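Local coordinates for acyl-CoA N-acyltransferases (NAT) superfamily protein (Arabidopsis thaliana, PDB 6TH0) that binds acetyl-CoA in its GNAT acetyltransferase domain and probably catalyses transfer of the acetyl group to the N-terminal methionine of transmembrane proteins and to protein lysines, at residues 81-86 / 128-133; 95-100 / 117-122; 132-137 / 145-150. One frame throughout, in Å; residues are numbered along the deposited sequence.

Contact 1 of 3, residues 81-86 / 128-133; sequences DLIRYD and VCRGVY
R130 leaves its strand with the chain extended from CG to NE and turns one face of its guanidinium group toward I83 and Y85 in the loop. CG2 of I83 lies over that face, 3.5 Å from NH1 of R130, while the end of the same side chain touches the aliphatic part of the arginine, CD1 of I83 being 3.7 Å from CD of R130. Y85 meets the same face at its other corner: CD1 of Y85 comes to 3.5 Å from NH2 of R130. Ring and guanidinium are far from parallel, with 71° between their planes, and the two side chains cross at about a right angle. I83 also fills the angle between them. With CG1 beside the backbone N (chi1 -65°), CG2 is placed anti to that N, where it stands 3.8 Å above the centre of the Y85 ring while still touching R130.

No hydrogen bond joins the two segments. NE of R130 donates a hydrogen bond to the carbonyl O of E91, and NH2 makes a weak bond to that of G90; Y85 bonds through OH to S80 and has a cation-pi partner in K75. With an alanine in place of R130, the E91 carbonyl would probably lose this donor and a gap would open beside I83 and Y85.

This is a surface contact away from the acetyl-CoA site. It brings the loop that follows strand 63-73 against the start of strand 129-137, which runs between strands 93-102 and 167-177; I83 touches F177 of the latter, and the backbone of R130 bonds to T93 and I178.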
loop_
_atom_site.group_PDB
_atom_site.type_symbol
_atom_site.label_atom_id
_atom_site.label_comp_id
_atom_site.label_asym_id
_atom_site.label_seq_id
_atom_site.Cartn_x
_atom_site.Cartn_y
_atom_site.Cartn_z
ATOM N N ASP A 81 12.341 -12.695 -10.448
ATOM C CA ASP A 81 13.449 -13.610 -10.204
ATOM C C ASP A 81 13.229 -14.453 -8.957
ATOM O O ASP A 81 13.911 -15.468 -8.780
ATOM C CB ASP A 81 14.766 -12.849 -10.059
ATOM C CG ASP A 81 14.754 -11.874 -8.886
ATOM O OD1 ASP A 81 13.835 -11.038 -8.792
ATOM O OD2 ASP A 81 15.662 -11.968 -8.031
ATOM N N LEU A 82 12.302 -14.059 -8.089
ATOM C CA LEU A 82 12.107 -14.761 -6.827
ATOM C C LEU A 82 11.025 -15.827 -6.907
ATOM O O LEU A 82 10.853 -16.585 -5.943
ATOM C CB LEU A 82 11.728 -13.759 -5.733
ATOM C CG LEU A 82 12.661 -12.590 -5.432
ATOM C CD1 LEU A 82 12.022 -11.739 -4.363
ATOM C CD2 LEU A 82 14.036 -13.084 -4.993
ATOM N N ILE A 83 10.315 -15.918 -8.038
ATOM C CA ILE A 83 9.112 -16.734 -8.175
ATOM C C ILE A 83 9.408 -18.033 -8.912
ATOM O O ILE A 83 10.147 -18.042 -9.905
ATOM C CB ILE A 83 8.015 -15.940 -8.912
ATOM C CG1 ILE A 83 7.591 -14.746 -8.063
ATOM C CG2 ILE A 83 6.831 -16.825 -9.282
ATOM C CD1 ILE A 83 6.577 -13.803 -8.729
ATOM N N ARG A 84 8.881 -19.137 -8.397
ATOM C CA ARG A 84 8.939 -20.411 -9.102
ATOM C C ARG A 84 7.699 -20.455 -9.977
ATOM O O ARG A 84 6.580 -20.486 -9.457
ATOM C CB ARG A 84 8.986 -21.594 -8.137
ATOM C CG ARG A 84 10.357 -21.843 -7.508
ATOM C CD ARG A 84 10.534 -23.302 -7.108
ATOM N NE ARG A 84 9.632 -23.700 -6.032
ATOM C CZ ARG A 84 8.453 -24.281 -6.218
ATOM N NH1 ARG A 84 8.022 -24.532 -7.444
ATOM N NH2 ARG A 84 7.699 -24.609 -5.178
ATOM N N TYR A 85 7.897 -20.445 -11.293
ATOM C CA TYR A 85 6.796 -20.418 -12.240
ATOM C C TYR A 85 6.361 -21.826 -12.608
ATOM O O TYR A 85 7.164 -22.614 -13.106
ATOM C CB TYR A 85 7.193 -19.657 -13.505
ATOM C CG TYR A 85 7.253 -18.174 -13.294
ATOM C CD1 TYR A 85 6.092 -17.423 -13.276
ATOM C CD2 TYR A 85 8.465 -17.526 -13.104
ATOM C CE1 TYR A 85 6.135 -16.080 -13.078
ATOM C CE2 TYR A 85 8.518 -16.181 -12.915
ATOM C CZ TYR A 85 7.348 -15.463 -12.897
ATOM O OH TYR A 85 7.373 -14.118 -12.715
ATOM N N ASP A 86 5.076 -22.096 -12.453
ATOM C CA ASP A 86 4.497 -23.379 -12.805
ATOM C C ASP A 86 3.856 -23.193 -14.170
ATOM O O ASP A 86 2.952 -22.374 -14.323
ATOM C CB ASP A 86 3.480 -23.826 -11.759
ATOM C CG ASP A 86 2.774 -25.102 -12.146
ATOM O OD1 ASP A 86 3.181 -25.732 -13.146
ATOM O OD2 ASP A 86 1.810 -25.475 -11.450
ATOM N N VAL A 128 -4.695 -16.373 -9.680
ATOM C CA VAL A 128 -3.252 -16.578 -9.820
ATOM C C VAL A 128 -2.453 -15.401 -9.247
ATOM O O VAL A 128 -1.340 -15.125 -9.703
ATOM C CB VAL A 128 -2.853 -16.901 -11.267
ATOM C CG1 VAL A 128 -1.403 -17.381 -11.295
ATOM C CG2 VAL A 128 -3.777 -17.989 -11.825
ATOM N N CYS A 129 -3.030 -14.658 -8.307
ATOM C CA CYS A 129 -2.283 -13.602 -7.622
ATOM C C CYS A 129 -1.303 -14.215 -6.628
ATOM O O CYS A 129 -1.703 -14.913 -5.690
ATOM C CB CYS A 129 -3.237 -12.649 -6.917
ATOM S SG CYS A 129 -2.379 -11.242 -6.166
ATOM N N ARG A 130 -0.021 -13.901 -6.797
ATOM C CA ARG A 130 1.029 -14.619 -6.086
ATOM C C ARG A 130 1.408 -13.983 -4.766
ATOM O O ARG A 130 2.128 -14.617 -3.974
ATOM C CB ARG A 130 2.281 -14.725 -6.962
ATOM C CG ARG A 130 2.029 -15.428 -8.302
ATOM C CD ARG A 130 3.284 -15.484 -9.159
ATOM N NE ARG A 130 3.101 -16.246 -10.391
ATOM C CZ ARG A 130 3.290 -17.559 -10.499
ATOM N NH1 ARG A 130 3.670 -18.266 -9.440
ATOM N NH2 ARG A 130 3.101 -18.173 -11.661
ATOM N N GLY A 131 0.923 -12.794 -4.489
ATOM C CA GLY A 131 1.254 -12.158 -3.229
ATOM C C GLY A 131 1.302 -10.651 -3.363
ATOM O O GLY A 131 0.755 -10.074 -4.300
ATOM N N VAL A 132 1.974 -10.037 -2.386
ATOM C CA VAL A 132 2.045 -8.589 -2.216
ATOM C C VAL A 132 3.508 -8.194 -2.075
ATOM O O VAL A 132 4.281 -8.901 -1.422
ATOM C CB VAL A 132 1.249 -8.140 -0.967
ATOM C CG1 VAL A 132 1.250 -6.606 -0.810
ATOM C CG2 VAL A 132 -0.172 -8.721 -0.995
ATOM N N TYR A 133 3.899 -7.081 -2.698
ATOM C CA TYR A 133 5.232 -6.525 -2.482
ATOM C C TYR A 133 5.151 -5.003 -2.470
ATOM O O TYR A 133 4.123 -4.404 -2.794
ATOM C CB TYR A 133 6.267 -7.036 -3.509
ATOM C CG TYR A 133 6.226 -6.480 -4.929
ATOM C CD1 TYR A 133 5.184 -6.793 -5.808
ATOM C CD2 TYR A 133 7.270 -5.690 -5.412
ATOM C CE1 TYR A 133 5.168 -6.283 -7.116
ATOM C CE2 TYR A 133 7.267 -5.191 -6.710
ATOM C CZ TYR A 133 6.219 -5.491 -7.565
ATOM O OH TYR A 133 6.230 -4.989 -8.869
#

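Contact 2 of 3, residues 95-100 / 117-122; sequences VYILTL and NEVVKY. With ACO (acetyl coenzyme *a), chain C.
Strand 95-100, which brings V95 and I97 to the contact, and helix 117-122, which brings V119 and Y122, run nearly antiparallel, at 162°, with 9.7 Å between their axes at closest approach. One methyl on the helix does most of the touching: CG1 of V119, placed anti to the backbone N (chi1 179°), is 3.6 Å from CG1 of V95 and 3.9 Å from CG1 of I97. V119 slants across both strand residues. The other methyl of V95 reaches further down the helix, CG2 coming to the edge of the Y122 ring, near its plane, at 4.5 Å from CD2 of Y122, a loose approach. All of this is apolar, and V95, I97 and V119 are buried.

The helix is the connection of a beta-alpha-beta crossover, in which strand 93-102 leads through helix 111-123 to the parallel neighbour 129-137, part of the acetyl-CoA-binding core of the GNAT fold. V119 accordingly also touches V132 of the next strand, and W48 from strand 45-52 packs on both V119 and Y122. On the solvent side of the helix K121 and E118 form a salt bridge, with 3.6 Å from NZ of K121 to OE2 of E118.

Further along the strand, a classic beta bulge sets L98 and T99 together opposite T68 of strand 63-73, and OG1 of T99 is hydrogen-bonded to OG1 of T68. Just beyond it, the carbonyl O of L100 accepts a nearly straight hydrogen bond from N4P of acetyl-CoA, 2.9 Å long at 171°, while CD2 of L100 lies 4.0 Å from the pantetheine methyl CDP.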
loop_
_atom_site.group_PDB
_atom_site.type_symbol
_atom_site.label_atom_id
_atom_site.label_comp_id
_atom_site.label_asym_id
_atom_site.label_seq_id
_atom_site.Cartn_x
_atom_site.Cartn_y
_atom_site.Cartn_z
ATOM N N VAL A 95 0.197 -7.910 -6.249
ATOM C CA VAL A 95 -0.309 -6.631 -5.757
ATOM C C VAL A 95 0.869 -5.850 -5.196
ATOM O O VAL A 95 1.637 -6.380 -4.383
ATOM C CB VAL A 95 -1.408 -6.833 -4.699
ATOM C CG1 VAL A 95 -1.902 -5.486 -4.181
ATOM C CG2 VAL A 95 -2.567 -7.634 -5.302
ATOM N N TYR A 96 1.031 -4.606 -5.655
ATOM C CA TYR A 96 2.107 -3.718 -5.222
ATOM C C TYR A 96 1.522 -2.591 -4.377
ATOM O O TYR A 96 0.792 -1.743 -4.892
ATOM C CB TYR A 96 2.846 -3.146 -6.440
ATOM C CG TYR A 96 4.016 -2.241 -6.104
ATOM C CD1 TYR A 96 5.229 -2.771 -5.664
ATOM C CD2 TYR A 96 3.912 -0.857 -6.246
ATOM C CE1 TYR A 96 6.303 -1.955 -5.353
ATOM C CE2 TYR A 96 4.977 -0.027 -5.933
ATOM C CZ TYR A 96 6.167 -0.573 -5.490
ATOM O OH TYR A 96 7.221 0.264 -5.195
ATOM N N ILE A 97 1.877 -2.546 -3.092
ATOM C CA ILE A 97 1.401 -1.439 -2.266
ATOM C C ILE A 97 2.187 -0.194 -2.629
ATOM O O ILE A 97 3.430 -0.203 -2.641
ATOM C CB ILE A 97 1.536 -1.762 -0.771
ATOM C CG1 ILE A 97 0.521 -2.829 -0.358
ATOM C CG2 ILE A 97 1.370 -0.452 0.064
ATOM C CD1 ILE A 97 0.815 -3.454 0.986
ATOM N N LEU A 98 1.461 0.872 -2.963
ATOM C CA LEU A 98 2.024 2.154 -3.356
ATOM C C LEU A 98 2.165 3.071 -2.139
ATOM O O LEU A 98 3.259 3.546 -1.832
ATOM C CB LEU A 98 1.125 2.830 -4.381
ATOM C CG LEU A 98 0.969 2.106 -5.737
ATOM C CD1 LEU A 98 -0.320 2.528 -6.391
ATOM C CD2 LEU A 98 2.133 2.514 -6.610
ATOM N N THR A 99 1.058 3.331 -1.454
ATOM C CA THR A 99 1.095 4.247 -0.318
ATOM C C THR A 99 0.302 3.671 0.845
ATOM O O THR A 99 -0.586 2.835 0.682
ATOM C CB THR A 99 0.544 5.627 -0.682
ATOM O OG1 THR A 99 -0.877 5.556 -0.865
ATOM C CG2 THR A 99 1.202 6.181 -1.944
ATOM N N LEU A 100 0.648 4.141 2.045
ATOM C CA LEU A 100 -0.003 3.709 3.272
ATOM C C LEU A 100 0.212 4.829 4.274
ATOM O O LEU A 100 1.322 5.348 4.342
ATOM C CB LEU A 100 0.602 2.402 3.789
ATOM C CG LEU A 100 0.285 1.989 5.215
ATOM C CD1 LEU A 100 -1.139 1.460 5.296
ATOM C CD2 LEU A 100 1.278 0.940 5.696
ATOM N N ASN A 117 -3.631 -5.745 6.038
ATOM C CA ASN A 117 -4.396 -6.986 6.034
ATOM C C ASN A 117 -5.427 -6.993 4.907
ATOM O O ASN A 117 -5.629 -8.018 4.235
ATOM C CB ASN A 117 -5.064 -7.167 7.399
ATOM C CG ASN A 117 -5.743 -8.496 7.540
ATOM O OD1 ASN A 117 -5.193 -9.523 7.157
ATOM N ND2 ASN A 117 -6.951 -8.491 8.090
ATOM N N GLU A 118 -6.090 -5.855 4.682
ATOM C CA GLU A 118 -7.049 -5.759 3.583
ATOM C C GLU A 118 -6.389 -6.066 2.246
ATOM O O GLU A 118 -6.970 -6.758 1.402
ATOM C CB GLU A 118 -7.678 -4.366 3.550
ATOM C CG GLU A 118 -8.542 -4.040 4.759
ATOM C CD GLU A 118 -9.752 -4.943 4.867
ATOM O OE1 GLU A 118 -10.203 -5.440 3.820
ATOM O OE2 GLU A 118 -10.241 -5.174 5.995
ATOM N N VAL A 119 -5.168 -5.572 2.037
ATOM C CA VAL A 119 -4.488 -5.810 0.771
ATOM C C VAL A 119 -4.127 -7.286 0.620
ATOM O O VAL A 119 -4.306 -7.875 -0.450
ATOM C CB VAL A 119 -3.240 -4.920 0.661
ATOM C CG1 VAL A 119 -2.530 -5.187 -0.654
ATOM C CG2 VAL A 119 -3.619 -3.423 0.786
ATOM N N VAL A 120 -3.623 -7.907 1.686
ATOM C CA VAL A 120 -3.272 -9.326 1.629
ATOM C C VAL A 120 -4.516 -10.175 1.416
ATOM O O VAL A 120 -4.521 -11.107 0.603
ATOM C CB VAL A 120 -2.525 -9.735 2.914
ATOM C CG1 VAL A 120 -2.248 -11.243 2.920
ATOM C CG2 VAL A 120 -1.258 -8.919 3.076
ATOM N N LYS A 121 -5.590 -9.865 2.140
ATOM C CA LYS A 121 -6.845 -10.588 1.958
ATOM C C LYS A 121 -7.379 -10.416 0.542
ATOM O O LYS A 121 -7.960 -11.345 -0.029
ATOM C CB LYS A 121 -7.848 -10.105 3.005
ATOM C CG LYS A 121 -7.698 -10.817 4.348
ATOM C CD LYS A 121 -8.505 -10.187 5.485
ATOM C CE LYS A 121 -9.932 -9.831 5.129
ATOM N NZ LYS A 121 -10.401 -8.743 6.052
ATOM N N TYR A 122 -7.192 -9.231 -0.039
ATOM C CA TYR A 122 -7.590 -9.012 -1.425
ATOM C C TYR A 122 -6.768 -9.876 -2.372
ATOM O O TYR A 122 -7.321 -10.557 -3.243
ATOM C CB TYR A 122 -7.458 -7.530 -1.792
ATOM C CG TYR A 122 -7.825 -7.252 -3.237
ATOM C CD1 TYR A 122 -9.156 -7.173 -3.625
ATOM C CD2 TYR A 122 -6.847 -7.084 -4.214
ATOM C CE1 TYR A 122 -9.512 -6.932 -4.942
ATOM C CE2 TYR A 122 -7.199 -6.840 -5.543
ATOM C CZ TYR A 122 -8.529 -6.766 -5.892
ATOM O OH TYR A 122 -8.890 -6.519 -7.193
HETATM N N1A ACO C . -1.748 -0.442 21.975
HETATM C C2A ACO C . -0.454 0.021 21.894
HETATM N N3A ACO C . 0.422 0.017 20.874
HETATM C C4A ACO C . -0.120 -0.560 19.732
HETATM C C5A ACO C . -1.449 -1.084 19.659
HETATM C C6A ACO C . -2.237 -1.002 20.824
HETATM N N6A ACO C . -3.518 -1.486 20.816
HETATM N N7A ACO C . -1.722 -1.599 18.385
HETATM C C8A ACO C . -0.579 -1.390 17.701
HETATM N N9A ACO C . 0.413 -0.773 18.465
HETATM C C1B ACO C . 1.770 -0.411 18.052
HETATM C C2B ACO C . 2.457 -1.475 17.080
HETATM O O2B ACO C . 2.976 -2.505 17.812
HETATM C C3B ACO C . 3.592 -0.452 16.602
HETATM O O3B ACO C . 4.414 -0.343 17.658
HETATM P P3B ACO C . 6.163 -0.035 17.177
HETATM O O7A ACO C . 5.952 1.391 16.743
HETATM O O8A ACO C . 6.933 -0.259 18.468
HETATM O O9A ACO C . 6.308 -1.040 16.058
HETATM C C4B ACO C . 2.770 0.857 16.350
HETATM O O4B ACO C . 1.699 0.864 17.350
HETATM C C5B ACO C . 2.241 0.938 14.906
HETATM O O5B ACO C . 1.515 -0.200 14.561
HETATM P P1A ACO C . 0.110 0.271 13.836
HETATM O O1A ACO C . -0.702 1.059 14.795
HETATM O O2A ACO C . -0.453 -0.937 13.141
HETATM O O3A ACO C . 0.434 1.338 12.561
HETATM P P2A ACO C . -0.157 2.805 12.713
HETATM O O4A ACO C . -1.618 2.862 12.454
HETATM O O5A ACO C . 0.437 3.600 13.846
HETATM O O6A ACO C . 0.457 3.618 11.306
HETATM C CBP ACO C . 2.267 4.062 9.783
HETATM C CCP ACO C . 1.725 3.163 10.978
HETATM C CDP ACO C . 1.422 3.753 8.570
HETATM C CEP ACO C . 3.739 3.749 9.508
HETATM C CAP ACO C . 2.074 5.526 10.261
HETATM O OAP ACO C . 3.023 5.866 11.268
HETATM C C9P ACO C . 2.217 6.574 9.160
HETATM O O9P ACO C . 1.239 6.988 8.576
HETATM N N8P ACO C . 3.468 7.093 8.901
HETATM C C7P ACO C . 3.687 8.131 7.840
HETATM C C6P ACO C . 3.420 7.562 6.477
HETATM C C5P ACO C . 4.429 6.493 6.246
HETATM O O5P ACO C . 5.589 6.532 6.628
HETATM N N4P ACO C . 3.988 5.385 5.551
HETATM C C3P ACO C . 4.984 4.334 5.351
HETATM C C2P ACO C . 4.691 3.606 4.088
HETATM S S1P ACO C . 6.003 2.306 3.873
HETATM C C ACO C . 7.159 3.330 2.964
HETATM O O ACO C . 8.180 3.753 3.449
HETATM C CH3 ACO C . 6.794 3.687 1.617
#

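Contact 3 of 3, residues 132-137 / 145-150; sequences VYLHVI and RLYKRM. With ACO (acetyl coenzyme *a), chain C.
The Y147 ring has L134 over one face, the sulfur S1P of acetyl-CoA at its edge near the ring plane, and V136 approaching obliquely. This is the cofactor-binding side of the GNAT fold, where helix 141-149 packs on strand 129-137; F152 meets Y147 edge-to-face. The CH-pi contact made by CD1 of L134 is modelled too close to the ring for its length to be trusted; the other methyl is more reasonable, CD2 of L134 lying 3.8 Å from CE1 of Y147. CG of L134 sits between the backbone N and the carbonyl carbon (chi1 68°), which brings both methyls to the ring. V136 adds CG2, 3.9 Å from CD2 of Y147.

Two arginines of the helix hold the 3'-phosphate. R145 meets it in the guanidinium plane, where NE donates to O9A at 3.0 Å and NH1 to O7A at 3.1 Å, both bonds almost straight. R149 has O2B of the ribose over one face of its guanidinium and the backbone O of R145 over the other; its NH2 also bonds to O9A, bent and modelled so short that the length is doubtful. At the strand's end the acetyl group is fixed through its carbonyl: N of I137 donates to O of acetyl-CoA at 3.0 Å and 162°, while CG1 of V136 lies 3.5 Å from the same oxygen.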
loop_
_atom_site.group_PDB
_atom_site.type_symbol
_atom_site.label_atom_id
_atom_site.label_comp_id
_atom_site.label_asym_id
_atom_site.label_seq_id
_atom_site.Cartn_x
_atom_site.Cartn_y
_atom_site.Cartn_z
ATOM N N VAL A 132 1.974 -10.037 -2.386
ATOM C CA VAL A 132 2.045 -8.589 -2.216
ATOM C C VAL A 132 3.508 -8.194 -2.075
ATOM O O VAL A 132 4.281 -8.901 -1.422
ATOM C CB VAL A 132 1.249 -8.140 -0.967
ATOM C CG1 VAL A 132 1.250 -6.606 -0.810
ATOM C CG2 VAL A 132 -0.172 -8.721 -0.995
ATOM N N TYR A 133 3.899 -7.081 -2.698
ATOM C CA TYR A 133 5.232 -6.525 -2.482
ATOM C C TYR A 133 5.151 -5.003 -2.470
ATOM O O TYR A 133 4.123 -4.404 -2.794
ATOM C CB TYR A 133 6.267 -7.036 -3.509
ATOM C CG TYR A 133 6.226 -6.480 -4.929
ATOM C CD1 TYR A 133 5.184 -6.793 -5.808
ATOM C CD2 TYR A 133 7.270 -5.690 -5.412
ATOM C CE1 TYR A 133 5.168 -6.283 -7.116
ATOM C CE2 TYR A 133 7.267 -5.191 -6.710
ATOM C CZ TYR A 133 6.219 -5.491 -7.565
ATOM O OH TYR A 133 6.230 -4.989 -8.869
ATOM N N LEU A 134 6.228 -4.387 -2.007
ATOM C CA LEU A 134 6.291 -2.942 -1.857
ATOM C C LEU A 134 7.729 -2.560 -1.542
ATOM O O LEU A 134 8.584 -3.416 -1.295
ATOM C CB LEU A 134 5.344 -2.466 -0.753
ATOM C CG LEU A 134 5.806 -2.933 0.635
ATOM C CD1 LEU A 134 5.356 -1.921 1.646
ATOM C CD2 LEU A 134 5.302 -4.339 1.015
ATOM N N HIS A 135 7.972 -1.260 -1.518
ATOM C CA HIS A 135 9.246 -0.704 -1.109
ATOM C C HIS A 135 9.013 0.216 0.076
ATOM O O HIS A 135 8.033 0.965 0.110
ATOM C CB HIS A 135 9.928 0.056 -2.254
ATOM C CG HIS A 135 10.319 -0.813 -3.407
ATOM N ND1 HIS A 135 9.476 -1.081 -4.462
ATOM C CD2 HIS A 135 11.477 -1.458 -3.675
ATOM C CE1 HIS A 135 10.098 -1.860 -5.332
ATOM N NE2 HIS A 135 11.314 -2.103 -4.876
ATOM N N VAL A 136 9.903 0.125 1.056
ATOM C CA VAL A 136 9.868 0.946 2.253
ATOM C C VAL A 136 11.114 1.817 2.263
ATOM O O VAL A 136 12.218 1.341 1.973
ATOM C CB VAL A 136 9.808 0.052 3.513
ATOM C CG1 VAL A 136 9.783 0.881 4.770
ATOM C CG2 VAL A 136 8.611 -0.899 3.434
ATOM N N ILE A 137 10.950 3.095 2.613
ATOM C CA ILE A 137 12.126 3.928 2.790
ATOM C C ILE A 137 12.988 3.289 3.868
ATOM O O ILE A 137 12.484 2.914 4.931
ATOM C CB ILE A 137 11.713 5.350 3.187
ATOM C CG1 ILE A 137 10.990 6.031 2.025
ATOM C CG2 ILE A 137 12.925 6.134 3.639
ATOM C CD1 ILE A 137 10.395 7.390 2.400
ATOM N N ARG A 145 9.270 -2.367 10.964
ATOM C CA ARG A 145 8.698 -3.218 12.010
ATOM C C ARG A 145 7.278 -3.662 11.666
ATOM O O ARG A 145 6.872 -4.789 11.990
ATOM C CB ARG A 145 8.716 -2.499 13.363
ATOM C CG ARG A 145 10.109 -2.191 13.890
ATOM C CD ARG A 145 10.118 -1.769 15.370
ATOM N NE ARG A 145 9.275 -0.602 15.637
ATOM C CZ ARG A 145 9.699 0.662 15.590
ATOM N NH1 ARG A 145 8.860 1.658 15.850
ATOM N NH2 ARG A 145 10.958 0.936 15.272
ATOM N N LEU A 146 6.495 -2.770 11.062
ATOM C CA LEU A 146 5.107 -3.078 10.711
ATOM C C LEU A 146 5.031 -4.200 9.682
ATOM O O LEU A 146 4.264 -5.160 9.830
ATOM C CB LEU A 146 4.421 -1.814 10.177
ATOM C CG LEU A 146 2.995 -1.924 9.629
ATOM C CD1 LEU A 146 2.046 -2.412 10.700
ATOM C CD2 LEU A 146 2.532 -0.564 9.069
ATOM N N TYR A 147 5.797 -4.086 8.610
ATOM C CA TYR A 147 5.686 -5.111 7.578
ATOM C C TYR A 147 6.257 -6.436 8.064
ATOM O O TYR A 147 5.694 -7.503 7.780
ATOM C CB TYR A 147 6.339 -4.614 6.292
ATOM C CG TYR A 147 5.423 -3.664 5.535
ATOM C CD1 TYR A 147 4.305 -4.139 4.855
ATOM C CD2 TYR A 147 5.640 -2.289 5.538
ATOM C CE1 TYR A 147 3.460 -3.291 4.181
ATOM C CE2 TYR A 147 4.795 -1.433 4.871
ATOM C CZ TYR A 147 3.701 -1.938 4.199
ATOM O OH TYR A 147 2.857 -1.100 3.519
ATOM N N LYS A 148 7.350 -6.391 8.835
ATOM C CA LYS A 148 7.869 -7.609 9.458
ATOM C C LYS A 148 6.820 -8.255 10.362
ATOM O O LYS A 148 6.662 -9.484 10.373
ATOM C CB LYS A 148 9.145 -7.291 10.239
ATOM C CG LYS A 148 9.858 -8.512 10.764
ATOM C CD LYS A 148 11.219 -8.149 11.347
ATOM C CE LYS A 148 11.822 -9.315 12.114
ATOM N NZ LYS A 148 11.029 -9.672 13.328
ATOM N N ARG A 149 6.073 -7.436 11.107
ATOM C CA ARG A 149 5.046 -7.953 12.002
ATOM C C ARG A 149 3.946 -8.658 11.222
ATOM O O ARG A 149 3.342 -9.618 11.720
ATOM C CB ARG A 149 4.428 -6.796 12.786
ATOM C CG ARG A 149 3.474 -7.180 13.895
ATOM C CD ARG A 149 2.991 -5.928 14.630
ATOM N NE ARG A 149 4.080 -5.135 15.203
ATOM C CZ ARG A 149 4.370 -3.882 14.854
ATOM N NH1 ARG A 149 3.657 -3.255 13.925
ATOM N NH2 ARG A 149 5.378 -3.253 15.441
ATOM N N MET A 150 3.679 -8.189 10.004
ATOM C CA MET A 150 2.738 -8.795 9.069
ATOM C C MET A 150 3.312 -9.994 8.330
ATOM O O MET A 150 2.669 -10.482 7.397
ATOM C CB MET A 150 2.258 -7.744 8.062
ATOM C CG MET A 150 1.426 -6.624 8.672
ATOM S SD MET A 150 0.046 -7.322 9.592
ATOM C CE MET A 150 -0.894 -8.097 8.280
HETATM N N1A ACO C . -1.748 -0.442 21.975
HETATM C C2A ACO C . -0.454 0.021 21.894
HETATM N N3A ACO C . 0.422 0.017 20.874
HETATM C C4A ACO C . -0.120 -0.560 19.732
HETATM C C5A ACO C . -1.449 -1.084 19.659
HETATM C C6A ACO C . -2.237 -1.002 20.824
HETATM N N6A ACO C . -3.518 -1.486 20.816
HETATM N N7A ACO C . -1.722 -1.599 18.385
HETATM C C8A ACO C . -0.579 -1.390 17.701
HETATM N N9A ACO C . 0.413 -0.773 18.465
HETATM C C1B ACO C . 1.770 -0.411 18.052
HETATM C C2B ACO C . 2.457 -1.475 17.080
HETATM O O2B ACO C . 2.976 -2.505 17.812
HETATM C C3B ACO C . 3.592 -0.452 16.602
HETATM O O3B ACO C . 4.414 -0.343 17.658
HETATM P P3B ACO C . 6.163 -0.035 17.177
HETATM O O7A ACO C . 5.952 1.391 16.743
HETATM O O8A ACO C . 6.933 -0.259 18.468
HETATM O O9A ACO C . 6.308 -1.040 16.058
HETATM C C4B ACO C . 2.770 0.857 16.350
HETATM O O4B ACO C . 1.699 0.864 17.350
HETATM C C5B ACO C . 2.241 0.938 14.906
HETATM O O5B ACO C . 1.515 -0.200 14.561
HETATM P P1A ACO C . 0.110 0.271 13.836
HETATM O O1A ACO C . -0.702 1.059 14.795
HETATM O O2A ACO C . -0.453 -0.937 13.141
HETATM O O3A ACO C . 0.434 1.338 12.561
HETATM P P2A ACO C . -0.157 2.805 12.713
HETATM O O4A ACO C . -1.618 2.862 12.454
HETATM O O5A ACO C . 0.437 3.600 13.846
HETATM O O6A ACO C . 0.457 3.618 11.306
HETATM C CBP ACO C . 2.267 4.062 9.783
HETATM C CCP ACO C . 1.725 3.163 10.978
HETATM C CDP ACO C . 1.422 3.753 8.570
HETATM C CEP ACO C . 3.739 3.749 9.508
HETATM C CAP ACO C . 2.074 5.526 10.261
HETATM O OAP ACO C . 3.023 5.866 11.268
HETATM C C9P ACO C . 2.217 6.574 9.160
HETATM O O9P ACO C . 1.239 6.988 8.576
HETATM N N8P ACO C . 3.468 7.093 8.901
HETATM C C7P ACO C . 3.687 8.131 7.840
HETATM C C6P ACO C . 3.420 7.562 6.477
HETATM C C5P ACO C . 4.429 6.493 6.246
HETATM O O5P ACO C . 5.589 6.532 6.628
HETATM N N4P ACO C . 3.988 5.385 5.551
HETATM C C3P ACO C . 4.984 4.334 5.351
HETATM C C2P ACO C . 4.691 3.606 4.088
HETATM S S1P ACO C . 6.003 2.306 3.873
HETATM C C ACO C . 7.159 3.330 2.964
HETATM O O ACO C . 8.180 3.753 3.449
HETATM C CH3 ACO C . 6.794 3.687 1.617
#

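Contacts 2 and 3 are close neighbours, their centres about 10 Å apart, and both touch acetyl-CoA, one through L100 and the other through I137, R145 and R149. They also meet directly: Y96 OH is hydrogen-bonded to H135 ND1 at 2.7 Å, and L100 CD2 packs 3.4 Å from Y147 OH. Strand 129-137 ties contact 1 in, since V132 and Y133 belong to both 128-133 and 132-137. Backbone hydrogen bonds from Y133 N to V95 O and from I97 N to Y133 O, each 2.9 Å, pair this strand with 93-102. Contact 1, its centre about 15 and 17 Å from those of contacts 2 and 3, lies toward the end of that strand remote from the thioester.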